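Local coordinates for protein group 1 truncated hemoglobin (Tetrahymena pyriformis, PDB 3AQ9) that binds one heme per monomer in a 2/2 globin fold and probably carries or handles oxygen, with a link to nitric oxide detoxification, at residues A[39-43]-A[44-48]; A[52-55]-A[56-59]; A[92-96]-A[97-101]. The protein carries 1 engineered substitution. One frame throughout, in Å; residues are numbered along the deposited sequence.

Contact 1 (A[39-43]-A[44-48]). With HEM (protoporphyrin IX containing Fe), chain C.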
loop_
_atom_site.group_PDB
_atom_site.type_symbol
_atom_site.label_atom_id
_atom_site.label_comp_id
_atom_site.label_asym_id
_atom_site.label_seq_id
_atom_site.Cartn_x
_atom_site.Cartn_y
_atom_site.Cartn_z
ATOM N N LYS A 39 15.677 3.063 -0.685
ATOM C CA LYS A 39 17.073 2.637 -0.518
ATOM C C LYS A 39 17.531 2.693 0.947
ATOM O O LYS A 39 18.341 1.845 1.417
ATOM C CB LYS A 39 17.978 3.534 -1.435
ATOM C CG LYS A 39 19.473 3.376 -1.093
ATOM C CD LYS A 39 20.289 4.576 -1.581
ATOM C CE LYS A 39 21.819 4.351 -1.244
ATOM N NZ LYS A 39 22.467 5.677 -1.418
ATOM N N ASN A 40 17.124 3.721 1.676
ATOM C CA ASN A 40 17.579 3.862 3.096
ATOM C C ASN A 40 16.500 3.500 4.109
ATOM O O ASN A 40 16.643 3.791 5.280
ATOM C CB ASN A 40 17.939 5.296 3.380
ATOM C CG ASN A 40 19.159 5.720 2.634
ATOM O OD1 ASN A 40 20.112 4.968 2.533
ATOM N ND2 ASN A 40 19.111 6.899 2.055
ATOM N N THR A 41 15.487 2.770 3.668
ATOM C CA THR A 41 14.357 2.431 4.499
ATOM C C THR A 41 14.523 1.104 5.202
ATOM O O THR A 41 15.020 0.101 4.654
ATOM C CB THR A 41 13.039 2.413 3.642
ATOM O OG1 THR A 41 12.793 3.752 3.117
ATOM C CG2 THR A 41 11.829 2.084 4.510
ATOM N N ASP A 42 14.193 1.107 6.492
ATOM C CA ASP A 42 14.224 -0.129 7.259
ATOM C C ASP A 42 12.943 -0.873 6.797
ATOM O O ASP A 42 11.797 -0.447 7.163
ATOM C CB ASP A 42 14.157 0.194 8.758
ATOM C CG ASP A 42 13.967 -1.031 9.629
ATOM O OD1 ASP A 42 13.429 -2.116 9.248
ATOM O OD2 ASP A 42 14.466 -0.914 10.758
ATOM N N MET A 43 13.087 -1.938 6.012
ATOM C CA MET A 43 11.914 -2.557 5.386
ATOM C C MET A 43 11.065 -3.377 6.398
ATOM O O MET A 43 9.838 -3.533 6.186
ATOM C CB MET A 43 12.275 -3.389 4.137
ATOM C CG MET A 43 12.799 -2.494 2.938
ATOM S SD MET A 43 11.704 -1.254 2.432
ATOM C CE MET A 43 10.197 -2.105 2.068
ATOM N N ASP A 44 11.678 -3.882 7.444
ATOM C CA ASP A 44 10.849 -4.545 8.473
ATOM C C ASP A 44 9.893 -3.512 9.100
ATOM O O ASP A 44 8.658 -3.765 9.238
ATOM C CB ASP A 44 11.719 -5.176 9.529
ATOM C CG ASP A 44 12.436 -6.438 8.991
ATOM O OD1 ASP A 44 11.984 -7.029 7.933
ATOM O OD2 ASP A 44 13.435 -6.817 9.627
ATOM N N HIS A 45 10.448 -2.360 9.466
ATOM C CA HIS A 45 9.628 -1.311 9.997
ATOM C C HIS A 45 8.539 -0.878 9.042
ATOM O O HIS A 45 7.351 -0.624 9.394
ATOM C CB HIS A 45 10.462 -0.062 10.373
ATOM C CG HIS A 45 9.699 0.870 11.265
ATOM N ND1 HIS A 45 9.258 2.110 10.859
ATOM C CD2 HIS A 45 9.176 0.662 12.506
ATOM C CE1 HIS A 45 8.593 2.677 11.850
ATOM N NE2 HIS A 45 8.512 1.823 12.849
ATOM N N GLN A 46 8.929 -0.583 7.795
ATOM C CA GLN A 46 7.995 -0.134 6.796
ATOM C C GLN A 46 6.885 -1.182 6.538
ATOM O O GLN A 46 5.679 -0.845 6.405
ATOM C CB GLN A 46 8.774 0.145 5.490
ATOM C CG GLN A 46 7.837 0.628 4.327
ATOM C CD GLN A 46 7.220 1.991 4.652
ATOM O OE1 GLN A 46 7.775 2.721 5.496
ATOM N NE2 GLN A 46 6.102 2.305 3.998
ATOM N N THR A 47 7.300 -2.447 6.488
ATOM C CA THR A 47 6.268 -3.467 6.275
ATOM C C THR A 47 5.241 -3.459 7.450
ATOM O O THR A 47 4.013 -3.572 7.249
ATOM C CB THR A 47 6.964 -4.890 6.162
ATOM O OG1 THR A 47 7.717 -4.863 4.946
ATOM C CG2 THR A 47 5.894 -5.994 6.018
ATOM N N LYS A 48 5.729 -3.289 8.662
ATOM C CA LYS A 48 4.807 -3.271 9.777
ATOM C C LYS A 48 3.880 -2.032 9.756
ATOM O O LYS A 48 2.623 -2.139 9.888
ATOM C CB LYS A 48 5.580 -3.175 11.062
ATOM C CG LYS A 48 4.652 -3.381 12.303
ATOM C CD LYS A 48 4.501 -2.024 13.044
ATOM C CE LYS A 48 4.181 -2.415 14.537
ATOM N NZ LYS A 48 2.661 -2.432 14.608
HETATM C CHA HEM C . 6.391 5.935 4.239
HETATM C CHB HEM C . 7.582 5.777 -0.523
HETATM C CHC HEM C . 2.902 5.723 -1.680
HETATM C CHD HEM C . 1.949 4.396 2.945
HETATM C C1A HEM C . 7.103 5.901 3.052
HETATM C C2A HEM C . 8.564 6.010 2.917
HETATM C C3A HEM C . 8.865 5.926 1.639
HETATM C C4A HEM C . 7.647 5.826 0.867
HETATM C CMA HEM C . 10.225 5.946 0.919
HETATM C CAA HEM C . 9.544 6.026 4.157
HETATM C CBA HEM C . 10.620 7.089 4.465
HETATM C CGA HEM C . 11.458 6.194 5.568
HETATM O O1A HEM C . 10.968 6.081 6.750
HETATM O O2A HEM C . 12.309 5.287 5.223
HETATM C C1B HEM C . 6.345 5.836 -1.227
HETATM C C2B HEM C . 6.324 6.063 -2.663
HETATM C C3B HEM C . 5.018 6.149 -2.965
HETATM C C4B HEM C . 4.310 5.894 -1.737
HETATM C CMB HEM C . 7.499 6.238 -3.623
HETATM C CAB HEM C . 4.464 6.444 -4.365
HETATM C CBB HEM C . 3.496 7.347 -4.345
HETATM C C1C HEM C . 2.241 5.277 -0.523
HETATM C C2C HEM C . 0.867 4.840 -0.482
HETATM C C3C HEM C . 0.657 4.463 0.795
HETATM C C4C HEM C . 1.852 4.641 1.566
HETATM C CMC HEM C . -0.092 4.798 -1.742
HETATM C CAC HEM C . -0.631 3.838 1.450
HETATM C CBC HEM C . -1.811 3.908 0.836
HETATM C C1D HEM C . 3.088 4.733 3.686
HETATM C C2D HEM C . 3.148 4.518 5.108
HETATM C C3D HEM C . 4.461 5.000 5.477
HETATM C C4D HEM C . 5.053 5.446 4.258
HETATM C CMD HEM C . 2.109 3.957 6.089
HETATM C CAD HEM C . 5.055 4.989 6.859
HETATM C CBD HEM C . 4.738 6.170 7.672
HETATM C CGD HEM C . 5.295 5.946 9.097
HETATM O O1D HEM C . 4.870 6.636 10.019
HETATM O O2D HEM C . 6.392 5.252 9.224
HETATM N NA HEM C . 6.613 5.802 1.758
HETATM N NB HEM C . 5.116 5.741 -0.547
HETATM N NC HEM C . 2.813 5.164 0.710
HETATM N ND HEM C . 4.276 5.253 3.106
HETATM FE FE HEM C . 4.714 5.525 1.256
HETATM O O HOH W 1 5.040 3.355 1.052
#

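Contact 2 (A[52-55]-A[56-59]). With HEM (protoporphyrin IX containing Fe), chain C.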
loop_
_atom_site.group_PDB
_atom_site.type_symbol
_atom_site.label_atom_id
_atom_site.label_comp_id
_atom_site.label_asym_id
_atom_site.label_seq_id
_atom_site.Cartn_x
_atom_site.Cartn_y
_atom_site.Cartn_z
ATOM N N ASP A 52 -0.139 -2.084 9.083
ATOM C CA ASP A 52 -1.159 -1.462 10.008
ATOM C C ASP A 52 -1.985 -0.431 9.232
ATOM O O ASP A 52 -3.189 -0.289 9.490
ATOM C CB ASP A 52 -0.450 -0.680 11.130
ATOM C CG ASP A 52 0.231 -1.606 12.163
ATOM O OD1 ASP A 52 1.056 -1.107 12.973
ATOM O OD2 ASP A 52 -0.090 -2.820 12.254
ATOM N N PHE A 53 -1.345 0.340 8.376
ATOM C CA PHE A 53 -2.074 1.411 7.671
ATOM C C PHE A 53 -3.142 0.848 6.707
ATOM O O PHE A 53 -4.311 1.236 6.743
ATOM C CB PHE A 53 -1.112 2.285 6.827
ATOM C CG PHE A 53 -1.801 3.488 6.278
ATOM C CD1 PHE A 53 -2.202 4.471 7.152
ATOM C CD2 PHE A 53 -1.965 3.663 4.870
ATOM C CE1 PHE A 53 -2.830 5.681 6.670
ATOM C CE2 PHE A 53 -2.596 4.814 4.391
ATOM C CZ PHE A 53 -3.024 5.853 5.281
ATOM N N LEU A 54 -2.754 -0.113 5.859
ATOM C CA LEU A 54 -3.723 -0.678 4.942
ATOM C C LEU A 54 -4.778 -1.483 5.678
ATOM O O LEU A 54 -5.927 -1.492 5.237
ATOM C CB LEU A 54 -3.058 -1.552 3.855
ATOM C CG LEU A 54 -2.102 -0.744 2.954
ATOM C CD1 LEU A 54 -1.381 -1.876 2.003
ATOM C CD2 LEU A 54 -2.821 0.362 2.154
ATOM N N THR A 55 -4.445 -2.157 6.782
ATOM C CA THR A 55 -5.465 -2.886 7.554
ATOM C C THR A 55 -6.489 -1.893 8.022
ATOM O O THR A 55 -7.669 -2.148 7.964
ATOM C CB THR A 55 -4.794 -3.528 8.751
ATOM O OG1 THR A 55 -3.886 -4.575 8.190
ATOM C CG2 THR A 55 -5.787 -4.269 9.652
ATOM N N MET A 56 -5.983 -0.778 8.575
ATOM C CA MET A 56 -6.970 0.250 9.072
ATOM C C MET A 56 -7.787 0.789 7.870
ATOM O O MET A 56 -9.036 0.904 7.922
ATOM C CB MET A 56 -6.127 1.399 9.688
ATOM C CG MET A 56 -7.055 2.616 10.195
ATOM S SD MET A 56 -7.306 3.767 8.791
ATOM C CE MET A 56 -5.574 4.401 8.601
ATOM N N LEU A 57 -7.149 1.109 6.769
ATOM C CA LEU A 57 -7.861 1.837 5.695
ATOM C C LEU A 57 -8.961 0.935 5.083
ATOM O O LEU A 57 -10.021 1.433 4.629
ATOM C CB LEU A 57 -6.848 2.162 4.574
ATOM C CG LEU A 57 -6.826 3.417 3.835
ATOM C CD1 LEU A 57 -7.049 4.692 4.875
ATOM C CD2 LEU A 57 -5.581 3.584 3.096
ATOM N N LEU A 58 -8.660 -0.404 5.045
ATOM C CA LEU A 58 -9.562 -1.301 4.402
ATOM C C LEU A 58 -10.554 -1.940 5.342
ATOM O O LEU A 58 -11.282 -2.873 4.960
ATOM C CB LEU A 58 -8.726 -2.390 3.624
ATOM C CG LEU A 58 -7.819 -1.730 2.531
ATOM C CD1 LEU A 58 -6.980 -2.930 1.872
ATOM C CD2 LEU A 58 -8.652 -0.947 1.518
ATOM N N GLY A 59 -10.647 -1.423 6.600
ATOM C CA GLY A 59 -11.777 -1.793 7.441
ATOM C C GLY A 59 -11.479 -2.877 8.430
ATOM O O GLY A 59 -12.372 -3.388 9.089
HETATM C CHA HEM C . 6.391 5.935 4.239
HETATM C CHB HEM C . 7.582 5.777 -0.523
HETATM C CHC HEM C . 2.902 5.723 -1.680
HETATM C CHD HEM C . 1.949 4.396 2.945
HETATM C C1A HEM C . 7.103 5.901 3.052
HETATM C C2A HEM C . 8.564 6.010 2.917
HETATM C C3A HEM C . 8.865 5.926 1.639
HETATM C C4A HEM C . 7.647 5.826 0.867
HETATM C CMA HEM C . 10.225 5.946 0.919
HETATM C CAA HEM C . 9.544 6.026 4.157
HETATM C CBA HEM C . 10.620 7.089 4.465
HETATM C CGA HEM C . 11.458 6.194 5.568
HETATM O O1A HEM C . 10.968 6.081 6.750
HETATM O O2A HEM C . 12.309 5.287 5.223
HETATM C C1B HEM C . 6.345 5.836 -1.227
HETATM C C2B HEM C . 6.324 6.063 -2.663
HETATM C C3B HEM C . 5.018 6.149 -2.965
HETATM C C4B HEM C . 4.310 5.894 -1.737
HETATM C CMB HEM C . 7.499 6.238 -3.623
HETATM C CAB HEM C . 4.464 6.444 -4.365
HETATM C CBB HEM C . 3.496 7.347 -4.345
HETATM C C1C HEM C . 2.241 5.277 -0.523
HETATM C C2C HEM C . 0.867 4.840 -0.482
HETATM C C3C HEM C . 0.657 4.463 0.795
HETATM C C4C HEM C . 1.852 4.641 1.566
HETATM C CMC HEM C . -0.092 4.798 -1.742
HETATM C CAC HEM C . -0.631 3.838 1.450
HETATM C CBC HEM C . -1.811 3.908 0.836
HETATM C C1D HEM C . 3.088 4.733 3.686
HETATM C C2D HEM C . 3.148 4.518 5.108
HETATM C C3D HEM C . 4.461 5.000 5.477
HETATM C C4D HEM C . 5.053 5.446 4.258
HETATM C CMD HEM C . 2.109 3.957 6.089
HETATM C CAD HEM C . 5.055 4.989 6.859
HETATM C CBD HEM C . 4.738 6.170 7.672
HETATM C CGD HEM C . 5.295 5.946 9.097
HETATM O O1D HEM C . 4.870 6.636 10.019
HETATM O O2D HEM C . 6.392 5.252 9.224
HETATM N NA HEM C . 6.613 5.802 1.758
HETATM N NB HEM C . 5.116 5.741 -0.547
HETATM N NC HEM C . 2.813 5.164 0.710
HETATM N ND HEM C . 4.276 5.253 3.106
HETATM FE FE HEM C . 4.714 5.525 1.256
HETATM O O HOH W 1 5.040 3.355 1.052
#

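Contact 3 (A[92-96]-A[97-101])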
loop_
_atom_site.group_PDB
_atom_site.type_symbol
_atom_site.label_atom_id
_atom_site.label_comp_id
_atom_site.label_asym_id
_atom_site.label_seq_id
_atom_site.Cartn_x
_atom_site.Cartn_y
_atom_site.Cartn_z
ATOM N N ALA A 92 -1.521 -5.902 -8.657
ATOM C CA ALA A 92 -0.884 -7.152 -9.207
ATOM C C ALA A 92 -0.677 -8.172 -8.021
ATOM O O ALA A 92 -0.851 -9.385 -8.193
ATOM C CB ALA A 92 0.361 -6.843 -9.867
ATOM N N THR A 93 -0.322 -7.608 -6.849
ATOM C CA THR A 93 -0.107 -8.453 -5.640
ATOM C C THR A 93 -1.414 -9.166 -5.262
ATOM O O THR A 93 -1.463 -10.382 -5.007
ATOM C CB THR A 93 0.361 -7.556 -4.460
ATOM O OG1 THR A 93 1.675 -7.053 -4.827
ATOM C CG2 THR A 93 0.484 -8.372 -3.159
ATOM N N LEU A 94 -2.467 -8.353 -5.132
ATOM C CA LEU A 94 -3.759 -8.948 -4.740
ATOM C C LEU A 94 -4.245 -9.957 -5.787
ATOM O O LEU A 94 -4.819 -10.980 -5.420
ATOM C CB LEU A 94 -4.779 -7.787 -4.546
ATOM C CG LEU A 94 -4.474 -6.809 -3.373
ATOM C CD1 LEU A 94 -5.548 -5.802 -3.212
ATOM C CD2 LEU A 94 -4.313 -7.517 -1.999
ATOM N N LYS A 95 -3.995 -9.677 -7.097
ATOM C CA LYS A 95 -4.442 -10.617 -8.164
ATOM C C LYS A 95 -3.701 -11.922 -7.918
ATOM O O LYS A 95 -4.271 -13.060 -8.017
ATOM C CB LYS A 95 -3.968 -10.076 -9.561
ATOM C CG LYS A 95 -4.599 -10.841 -10.780
ATOM C CD LYS A 95 -6.196 -10.603 -10.614
ATOM C CE LYS A 95 -7.219 -11.556 -11.350
ATOM N NZ LYS A 95 -6.957 -11.385 -12.829
ATOM N N GLU A 96 -2.394 -11.787 -7.705
ATOM C CA GLU A 96 -1.492 -13.016 -7.594
ATOM C C GLU A 96 -1.900 -13.817 -6.385
ATOM O O GLU A 96 -1.771 -15.090 -6.352
ATOM C CB GLU A 96 -0.014 -12.578 -7.627
ATOM C CG GLU A 96 1.077 -13.713 -7.532
ATOM C CD GLU A 96 2.510 -13.122 -7.711
ATOM O OE1 GLU A 96 2.527 -11.955 -7.994
ATOM O OE2 GLU A 96 3.552 -13.858 -7.625
ATOM N N LEU A 97 -2.413 -13.168 -5.356
ATOM C CA LEU A 97 -2.964 -13.801 -4.172
ATOM C C LEU A 97 -4.377 -14.392 -4.373
ATOM O O LEU A 97 -4.891 -15.048 -3.482
ATOM C CB LEU A 97 -2.974 -12.904 -2.926
ATOM C CG LEU A 97 -1.514 -12.530 -2.600
ATOM C CD1 LEU A 97 -1.608 -11.502 -1.438
ATOM C CD2 LEU A 97 -0.743 -13.839 -2.132
ATOM N N GLY A 98 -4.990 -14.176 -5.543
ATOM C CA GLY A 98 -6.294 -14.821 -5.821
ATOM C C GLY A 98 -7.485 -13.952 -5.508
ATOM O O GLY A 98 -8.603 -14.438 -5.516
ATOM N N VAL A 99 -7.260 -12.661 -5.220
ATOM C CA VAL A 99 -8.404 -11.725 -4.942
ATOM C C VAL A 99 -9.124 -11.397 -6.282
ATOM O O VAL A 99 -8.488 -11.273 -7.346
ATOM C CB VAL A 99 -7.868 -10.401 -4.319
ATOM C CG1 VAL A 99 -9.084 -9.463 -3.999
ATOM C CG2 VAL A 99 -7.143 -10.728 -3.023
ATOM N N THR A 100 -10.459 -11.296 -6.240
ATOM C CA THR A 100 -11.244 -11.022 -7.499
ATOM C C THR A 100 -11.013 -9.561 -7.988
ATOM O O THR A 100 -10.697 -8.680 -7.144
ATOM C CB THR A 100 -12.758 -11.174 -7.289
ATOM O OG1 THR A 100 -13.205 -10.237 -6.300
ATOM C CG2 THR A 100 -13.121 -12.641 -6.846
ATOM N N ASP A 101 -11.165 -9.318 -9.298
ATOM C CA ASP A 101 -11.036 -7.934 -9.786
ATOM C C ASP A 101 -11.951 -6.959 -9.018
ATOM O O ASP A 101 -11.541 -5.819 -8.716
ATOM C CB ASP A 101 -11.310 -7.820 -11.268
ATOM C CG ASP A 101 -10.295 -8.572 -12.129
ATOM O OD1 ASP A 101 -9.112 -8.748 -11.740
ATOM O OD2 ASP A 101 -10.722 -9.003 -13.217
#

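Contact 1 (A[39-43]-A[44-48])
The flat carboxylate of Asp42 is approached from above its plane by His45 N, which hydrogen-bonds to OD1 at 3.0 Å. The bond is almost straight. The His45 ring stands 61° from the carboxylate plane, and the two side chains cross at about a right angle. Sitting just before helix 43-57, which borders the heme pocket, and holding His45 N, Asp42 is its N-cap. Its CG lies trans to the backbone N (chi1 171°), and this brings OD1 over the first turn. The negative group probably also suits the positive end of the helix. Asp42 O takes Gln46 N at 2.9 Å.

Two side chains lead to the heme. Thr41 rests CG2 on Gln46 CB at 3.7 Å and gives its OG1 hydrogen to the propionate oxygen HEM O2A at 2.7 Å. Gln46 bends at chi2 (66°), which takes its amide to the porphyrin, with NE2 3.3 Å from HEM C4D. The same NE2 hydrogen-bonds to the engineered Glu50 and, weakly, to Tyr25 OH. These three positions probably match the B10-E7-E11 network that steadies bound oxygen in the natural protein.

Met43 O accepts twice from Thr47. The backbone N and OG1 reach it from opposite faces of its carbonyl plane, each at 2.8 Å.

Contact 2 (A[52-55]-A[56-59])
Met56 N, Leu57 N and Leu58 N bond back four residues to Asp52 O (3.0 Å), Phe53 O (2.8 Å) and Leu54 O (2.9 Å), the last full turn of helix 43-57. Phe53 carries most of the side-chain contact. Its CG is trans to the backbone N (chi1 -171°), and the ring end swings back toward the next turn. There two of its carbons, CE1 and CE2, meet two later residues. Met56 folds at chi2 (-88°) and chi3 and lays its terminal methyl CE near Phe53 CE1, at 3.6 Å. Leu57 brings one branch, CD2, to Phe53 CE2 at 3.5 Å. Both side chains cross the ring obliquely.

The ring also reaches the cofactor. Phe53 CE2 lies 3.7 Å from HEM CAC, and the vinyl carbon HEM CBC sits at the ring edge, in its plane. Tyr64 packs edge-to-face with this ring. Leu54 adds CD2 at 3.9 Å from HEM CBC. Its side chain also touches Met17 and Ile111, so this turn joins the heme to helices 13-28 and 101-112. With an alanine in place of Phe53, the heme vinyl, Met56 CE and Leu57 CD2 would probably lose their shared partner, leaving a gap beside the pocket.

Thr55 OG1 bonds to Thr51 O within the helix, while Leu58 packs on Ile7 and Leu11 of helix 7-11. Gly59 has a positive phi (99°), where a side chain would press on the preceding carbonyl oxygen. Gly59 N returns to Met56 O at 3.1 Å, and the N of the residue after Gly59 returns to Thr55 O. This pair of bonds is a Schellman motif, which ends the helix just beyond the heme-lining turn.

Contact 3 (A[92-96]-A[97-101])
Lys95 and Asp101 form the charged link. Lys95 starts out away from the loop, but kinks at chi2 (61°) and chi4 (-62°) bring its end back. NZ is 3.6 Å from Asp101 OD1, a rather long salt bridge. The carbon CE comes closer to the same oxygen, at 3.4 Å, so the methylene, not the ammonium, makes the nearest approach. The two side chains cross at a slant. The other charge here, Glu96, has an extended chain and pairs through OE1 with Lys27 of helix 13-28.

Three backbone hydrogen bonds close the end of helix 80-96. Leu97 N gives to Thr93 O at 3.0 Å, the last ordinary helical bond of the set. Gly98 N then turns to Lys95 O at 2.8 Å, coming from above the carbonyl plane and not along a lone pair. Val99 N reaches back five residues to Leu94 O at 3.0 Å. Gly98 has a positive phi (95°), and these last two bonds make a Schellman motif. At these angles a CB on Gly98 would run into Leu97 O.

The apolar contacts follow from this turn. Leu94 CB and Val99 CB meet at 4.1 Å, the hydrophobic pairing that commonly goes with the motif. Val99 CG2 also lies 3.3 Å from Leu94 O. Both residues pack on Leu11 and Ile104, joining this corner to helices 7-11 and 101-112. Thr93 and Leu97 run alongside each other in one direction, with Thr93 CG2 4.1 Å from Leu97 CD1. Both touch helix 13-28, and Thr93 OG1 is bonded to Asn89 O. Thr100 is the N-cap of helix 101-112.

Overall arrangement
Contacts 1 and 2 lie toward the two ends of helix 43-57, with centres 18 Å apart. Both touch the heme, contact 1 at a propionate and the porphyrin and contact 2 at a vinyl and a methyl group. Lys48 and Asp52, one from each, form a salt bridge along the helix. The iron carries a water, and His73 is the predicted proximal ligand. Contact 3 stands apart from this pocket. Its centre is 17 Å from that of contact 2 and 23 Å from that of contact 1, and Leu94 is about 11 Å from the heme. Helix 13-28 touches side chains from all three contacts.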